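Local structure of paenibacillus xanthan lyase (Paenibacillus, 6F2P) at residues E684-Q698 with S740-T752. The protein cleaves the polysaccharide xanthan as a lyase, probably by the beta-elimination chemistry of polysaccharide lyase family 8. Sequence-based numbering, arbitrary orientation.
Sequences ETASDFEISVSDPTQ and SGGKSYKVKFSLT. With CA (calcium ion), chain J.
Ile691 and Val747 form a hydrogen-bonded antiparallel pair, Ile691 N reaching Val747 O at 2.8 Å, and their branched side chains meet on the same face, CB of Ile691 against CG1 of Val747 at 4.2 Å. With CG1 beside the backbone N (chi1 -59°), Ile691 sends CD1 along the strand to the edge of the Phe749 ring, 4.1 Å from its CD2. Val693 and Tyr745 continue this apolar face; Val693 O accepts a hydrogen bond from Tyr745 N and lies at the edge of the Tyr745 ring, 3.5 Å from CD1. Phe733 of strand 731-736 covers Ile691 and Val747, so bulky apolar residues suit the buried side.

The other face is polar. The aliphatic part of Lys746 runs past Glu690 and Ser692, with CD 3.5 Å from Glu690 OE2, while its amine forms a salt bridge with Asp461. Ser692 and Ser744 suit this face because each hydroxyl hydrogen-bonds Thr460 OG1.

Beside the type I' turn from Ser740 to Lys743, a water accepts from Asp695 N and donates to Lys743 O. The turn places glycines at its two positive-phi positions, and CG of Gln698 packs 3.5 Å from Gly742 N. Extended beyond CG, Gln698 delivers OE1 to a calcium ion at 2.5 Å; its NE2 hydrogen-bonds to Ser368 O. Strands 688-694 and 744-750 are adjacent inner strands of a seven-stranded antiparallel sheet whose apolar face packs on a five-stranded one, a beta-sandwich consistent with the family 8 C-terminal domain.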
loop_
_atom_site.group_PDB
_atom_site.type_symbol
_atom_site.label_atom_id
_atom_site.label_comp_id
_atom_site.label_asym_id
_atom_site.label_seq_id
_atom_site.Cartn_x
_atom_site.Cartn_y
_atom_site.Cartn_z
ATOM N N GLU A 684 15.282 -10.407 14.930
ATOM C CA GLU A 684 16.604 -10.834 15.376
ATOM C C GLU A 684 16.603 -12.248 15.962
ATOM O O GLU A 684 15.689 -12.641 16.684
ATOM C CB GLU A 684 17.174 -9.852 16.400
ATOM C CG GLU A 684 18.509 -10.299 16.982
ATOM C CD GLU A 684 19.221 -9.213 17.769
ATOM O OE1 GLU A 684 18.604 -8.159 18.053
ATOM O OE2 GLU A 684 20.404 -9.424 18.105
ATOM N N THR A 685 17.626 -13.017 15.620
ATOM C CA THR A 685 17.864 -14.315 16.233
ATOM C C THR A 685 19.345 -14.390 16.607
ATOM O O THR A 685 20.098 -13.438 16.381
ATOM C CB THR A 685 17.537 -15.472 15.273
ATOM O OG1 THR A 685 18.582 -15.592 14.297
ATOM C CG2 THR A 685 16.220 -15.235 14.576
ATOM N N ALA A 686 19.766 -15.514 17.174
ATOM C CA ALA A 686 21.172 -15.679 17.540
ATOM C C ALA A 686 22.063 -15.635 16.308
ATOM O O ALA A 686 23.151 -15.066 16.352
ATOM C CB ALA A 686 21.393 -16.975 18.304
ATOM N N SER A 687 21.581 -16.205 15.206
ATOM C CA SER A 687 22.395 -16.365 14.004
ATOM C C SER A 687 22.197 -15.304 12.911
ATOM O O SER A 687 23.027 -15.179 12.015
ATOM C CB SER A 687 22.180 -17.756 13.410
ATOM O OG SER A 687 20.856 -17.898 12.925
ATOM N N ASP A 688 21.112 -14.542 12.966
ATOM C CA ASP A 688 20.853 -13.582 11.894
ATOM C C ASP A 688 19.977 -12.402 12.288
ATOM O O ASP A 688 19.355 -12.377 13.354
ATOM C CB ASP A 688 20.262 -14.282 10.669
ATOM C CG ASP A 688 19.062 -15.154 11.009
ATOM O OD1 ASP A 688 18.112 -14.655 11.650
ATOM O OD2 ASP A 688 19.071 -16.345 10.636
ATOM N N PHE A 689 19.930 -11.423 11.397
ATOM C CA PHE A 689 19.175 -10.211 11.626
ATOM C C PHE A 689 18.506 -9.824 10.320
ATOM O O PHE A 689 19.181 -9.606 9.309
ATOM C CB PHE A 689 20.110 -9.099 12.077
ATOM C CG PHE A 689 19.416 -7.964 12.733
ATOM C CD1 PHE A 689 18.732 -7.027 11.981
ATOM C CD2 PHE A 689 19.452 -7.821 14.107
ATOM C CE1 PHE A 689 18.082 -5.970 12.595
ATOM C CE2 PHE A 689 18.809 -6.774 14.725
ATOM C CZ PHE A 689 18.125 -5.844 13.970
ATOM N N GLU A 690 17.179 -9.748 10.333
ATOM C CA GLU A 690 16.443 -9.430 9.119
ATOM C C GLU A 690 15.707 -8.099 9.239
ATOM O O GLU A 690 15.158 -7.765 10.293
ATOM C CB GLU A 690 15.478 -10.556 8.779
ATOM C CG GLU A 690 14.616 -10.262 7.582
ATOM C CD GLU A 690 13.595 -11.348 7.316
ATOM O OE1 GLU A 690 13.464 -12.271 8.148
ATOM O OE2 GLU A 690 12.927 -11.272 6.268
ATOM N N ILE A 691 15.711 -7.333 8.155
ATOM C CA ILE A 691 15.026 -6.050 8.127
ATOM C C ILE A 691 14.067 -5.940 6.941
ATOM O O ILE A 691 14.412 -6.286 5.810
ATOM C CB ILE A 691 16.024 -4.892 8.068
ATOM C CG1 ILE A 691 16.958 -4.939 9.272
ATOM C CG2 ILE A 691 15.288 -3.555 8.015
ATOM C CD1 ILE A 691 18.410 -5.095 8.906
ATOM N N SER A 692 12.855 -5.472 7.208
ATOM C CA SER A 692 11.878 -5.243 6.150
ATOM C C SER A 692 11.576 -3.754 6.046
ATOM O O SER A 692 11.304 -3.099 7.055
ATOM C CB SER A 692 10.596 -6.017 6.428
ATOM O OG SER A 692 9.687 -5.911 5.344
ATOM N N VAL A 693 11.642 -3.215 4.832
ATOM C CA VAL A 693 11.429 -1.784 4.614
ATOM C C VAL A 693 10.402 -1.513 3.524
ATOM O O VAL A 693 10.369 -2.216 2.513
ATOM C CB VAL A 693 12.735 -1.094 4.194
ATOM C CG1 VAL A 693 12.568 0.426 4.200
ATOM C CG2 VAL A 693 13.855 -1.510 5.109
ATOM N N SER A 694 9.569 -0.494 3.714
ATOM C CA SER A 694 8.664 -0.059 2.654
ATOM C C SER A 694 8.504 1.446 2.701
ATOM O O SER A 694 8.725 2.062 3.736
ATOM C CB SER A 694 7.296 -0.719 2.800
ATOM O OG SER A 694 6.563 -0.114 3.849
ATOM N N ASP A 695 8.121 2.030 1.573
ATOM C CA ASP A 695 7.778 3.444 1.496
ATOM C C ASP A 695 6.253 3.586 1.441
ATOM O O ASP A 695 5.639 3.445 0.379
ATOM C CB ASP A 695 8.401 4.056 0.247
ATOM C CG ASP A 695 7.814 5.405 -0.093
ATOM O OD1 ASP A 695 7.551 6.187 0.846
ATOM O OD2 ASP A 695 7.604 5.674 -1.299
ATOM N N PRO A 696 5.630 3.853 2.594
ATOM C CA PRO A 696 4.166 3.869 2.640
ATOM C C PRO A 696 3.598 5.050 1.885
ATOM O O PRO A 696 2.415 5.013 1.560
ATOM C CB PRO A 696 3.858 4.021 4.133
ATOM C CG PRO A 696 5.110 3.644 4.833
ATOM C CD PRO A 696 6.229 4.037 3.925
ATOM N N THR A 697 4.409 6.070 1.609
ATOM C CA THR A 697 3.919 7.252 0.901
ATOM C C THR A 697 3.720 6.913 -0.563
ATOM O O THR A 697 2.961 7.585 -1.261
ATOM C CB THR A 697 4.894 8.450 0.989
ATOM O OG1 THR A 697 6.029 8.218 0.142
ATOM C CG2 THR A 697 5.359 8.677 2.413
ATOM N N GLN A 698 4.418 5.874 -1.017
ATOM C CA GLN A 698 4.380 5.424 -2.410
ATOM C C GLN A 698 4.770 6.522 -3.398
ATOM O O GLN A 698 4.449 6.432 -4.583
ATOM C CB GLN A 698 2.999 4.861 -2.782
ATOM C CG GLN A 698 2.480 3.780 -1.848
ATOM C CD GLN A 698 1.262 3.062 -2.405
ATOM O OE1 GLN A 698 1.138 2.885 -3.612
ATOM N NE2 GLN A 698 0.363 2.638 -1.524
ATOM N N SER A 740 7.581 1.675 -6.092
ATOM C CA SER A 740 7.429 0.578 -5.134
ATOM C C SER A 740 5.985 0.153 -4.951
ATOM O O SER A 740 5.710 -1.010 -4.652
ATOM C CB SER A 740 8.000 0.959 -3.770
ATOM O OG SER A 740 7.182 1.910 -3.108
ATOM N N GLY A 741 5.063 1.097 -5.114
ATOM C CA GLY A 741 3.661 0.843 -4.820
ATOM C C GLY A 741 3.456 0.443 -3.367
ATOM O O GLY A 741 2.530 -0.288 -3.043
ATOM N N GLY A 742 4.342 0.914 -2.495
ATOM C CA GLY A 742 4.273 0.588 -1.085
ATOM C C GLY A 742 4.626 -0.841 -0.701
ATOM O O GLY A 742 4.344 -1.264 0.421
ATOM N N LYS A 743 5.251 -1.589 -1.605
ATOM C CA LYS A 743 5.613 -2.972 -1.294
ATOM C C LYS A 743 6.817 -3.039 -0.378
ATOM O O LYS A 743 7.473 -2.030 -0.119
ATOM C CB LYS A 743 5.889 -3.780 -2.558
ATOM C CG LYS A 743 7.176 -3.429 -3.262
ATOM C CD LYS A 743 7.516 -4.504 -4.262
ATOM C CE LYS A 743 8.762 -4.155 -5.049
ATOM N NZ LYS A 743 9.097 -5.225 -6.032
ATOM N N SER A 744 7.115 -4.241 0.098
ATOM C CA SER A 744 8.192 -4.440 1.058
ATOM C C SER A 744 9.480 -5.004 0.454
ATOM O O SER A 744 9.448 -5.902 -0.387
ATOM C CB SER A 744 7.714 -5.353 2.179
ATOM O OG SER A 744 6.727 -4.701 2.956
ATOM N N TYR A 745 10.608 -4.470 0.922
ATOM C CA TYR A 745 11.940 -4.942 0.557
ATOM C C TYR A 745 12.670 -5.512 1.775
ATOM O O TYR A 745 12.769 -4.839 2.804
ATOM C CB TYR A 745 12.747 -3.785 0.007
ATOM C CG TYR A 745 12.060 -3.045 -1.111
ATOM C CD1 TYR A 745 11.255 -1.939 -0.852
ATOM C CD2 TYR A 745 12.221 -3.446 -2.424
ATOM C CE1 TYR A 745 10.632 -1.254 -1.876
ATOM C CE2 TYR A 745 11.607 -2.769 -3.454
ATOM C CZ TYR A 745 10.812 -1.676 -3.177
ATOM O OH TYR A 745 10.196 -1.013 -4.213
ATOM N N LYS A 746 13.198 -6.731 1.656
ATOM C CA LYS A 746 13.822 -7.409 2.791
ATOM C C LYS A 746 15.303 -7.723 2.588
ATOM O O LYS A 746 15.750 -7.986 1.472
ATOM C CB LYS A 746 13.062 -8.695 3.142
ATOM C CG LYS A 746 11.709 -8.469 3.805
ATOM C CD LYS A 746 10.917 -9.770 3.891
ATOM C CE LYS A 746 9.575 -9.590 4.597
ATOM N NZ LYS A 746 8.760 -8.497 4.002
ATOM N N VAL A 747 16.053 -7.693 3.686
ATOM C CA VAL A 747 17.449 -8.093 3.692
ATOM C C VAL A 747 17.734 -8.849 4.989
ATOM O O VAL A 747 17.257 -8.469 6.053
ATOM C CB VAL A 747 18.399 -6.878 3.533
ATOM C CG1 VAL A 747 18.239 -5.892 4.684
ATOM C CG2 VAL A 747 19.854 -7.333 3.425
ATOM N N LYS A 748 18.487 -9.940 4.897
ATOM C CA LYS A 748 18.824 -10.731 6.075
ATOM C C LYS A 748 20.339 -10.876 6.210
ATOM O O LYS A 748 21.016 -11.438 5.342
ATOM C CB LYS A 748 18.135 -12.101 6.045
ATOM C CG LYS A 748 18.486 -12.990 7.239
ATOM C CD LYS A 748 17.389 -14.003 7.552
ATOM C CE LYS A 748 17.091 -14.905 6.364
ATOM N NZ LYS A 748 16.171 -16.035 6.700
ATOM N N PHE A 749 20.862 -10.348 7.310
ATOM C CA PHE A 749 22.288 -10.358 7.569
ATOM C C PHE A 749 22.684 -11.535 8.455
ATOM O O PHE A 749 21.890 -12.006 9.268
ATOM C CB PHE A 749 22.678 -9.057 8.255
ATOM C CG PHE A 749 22.680 -7.868 7.344
ATOM C CD1 PHE A 749 23.788 -7.579 6.561
ATOM C CD2 PHE A 749 21.579 -7.025 7.277
ATOM C CE1 PHE A 749 23.799 -6.468 5.722
ATOM C CE2 PHE A 749 21.581 -5.913 6.440
ATOM C CZ PHE A 749 22.692 -5.634 5.662
ATOM N N SER A 750 23.917 -12.006 8.303
ATOM C CA SER A 750 24.443 -13.026 9.200
ATOM C C SER A 750 25.104 -12.362 10.406
ATOM O O SER A 750 25.715 -11.302 10.283
ATOM C CB SER A 750 25.441 -13.920 8.466
ATOM O OG SER A 750 26.536 -13.167 7.969
ATOM N N LEU A 751 24.984 -12.978 11.575
ATOM C CA LEU A 751 25.585 -12.413 12.781
ATOM C C LEU A 751 26.737 -13.262 13.310
ATOM O O LEU A 751 27.475 -12.834 14.196
ATOM C CB LEU A 751 24.532 -12.247 13.875
ATOM C CG LEU A 751 23.418 -11.233 13.622
ATOM C CD1 LEU A 751 22.525 -11.115 14.853
ATOM C CD2 LEU A 751 23.999 -9.881 13.248
ATOM N N THR A 752 26.880 -14.467 12.768
ATOM C CA THR A 752 27.933 -15.379 13.199
ATOM C C THR A 752 28.801 -15.850 12.035
ATOM O O THR A 752 28.568 -15.495 10.871
ATOM C CB THR A 752 27.361 -16.624 13.902
ATOM O OG1 THR A 752 26.496 -17.328 12.997
ATOM C CG2 THR A 752 26.598 -16.232 15.168
HETATM CA CA CA J . -0.222 2.029 -5.522
HETATM O O HOH W 1 7.592 4.486 -3.668
HETATM O O HOH W 2 7.581 0.566 -0.509
HETATM O O HOH W 3 5.475 3.947 -5.725
HETATM O O HOH W 4 -1.790 3.037 -7.527
HETATM O O HOH W 5 -2.782 2.864 -4.493
HETATM O O HOH W 6 1.047 4.427 -6.178
#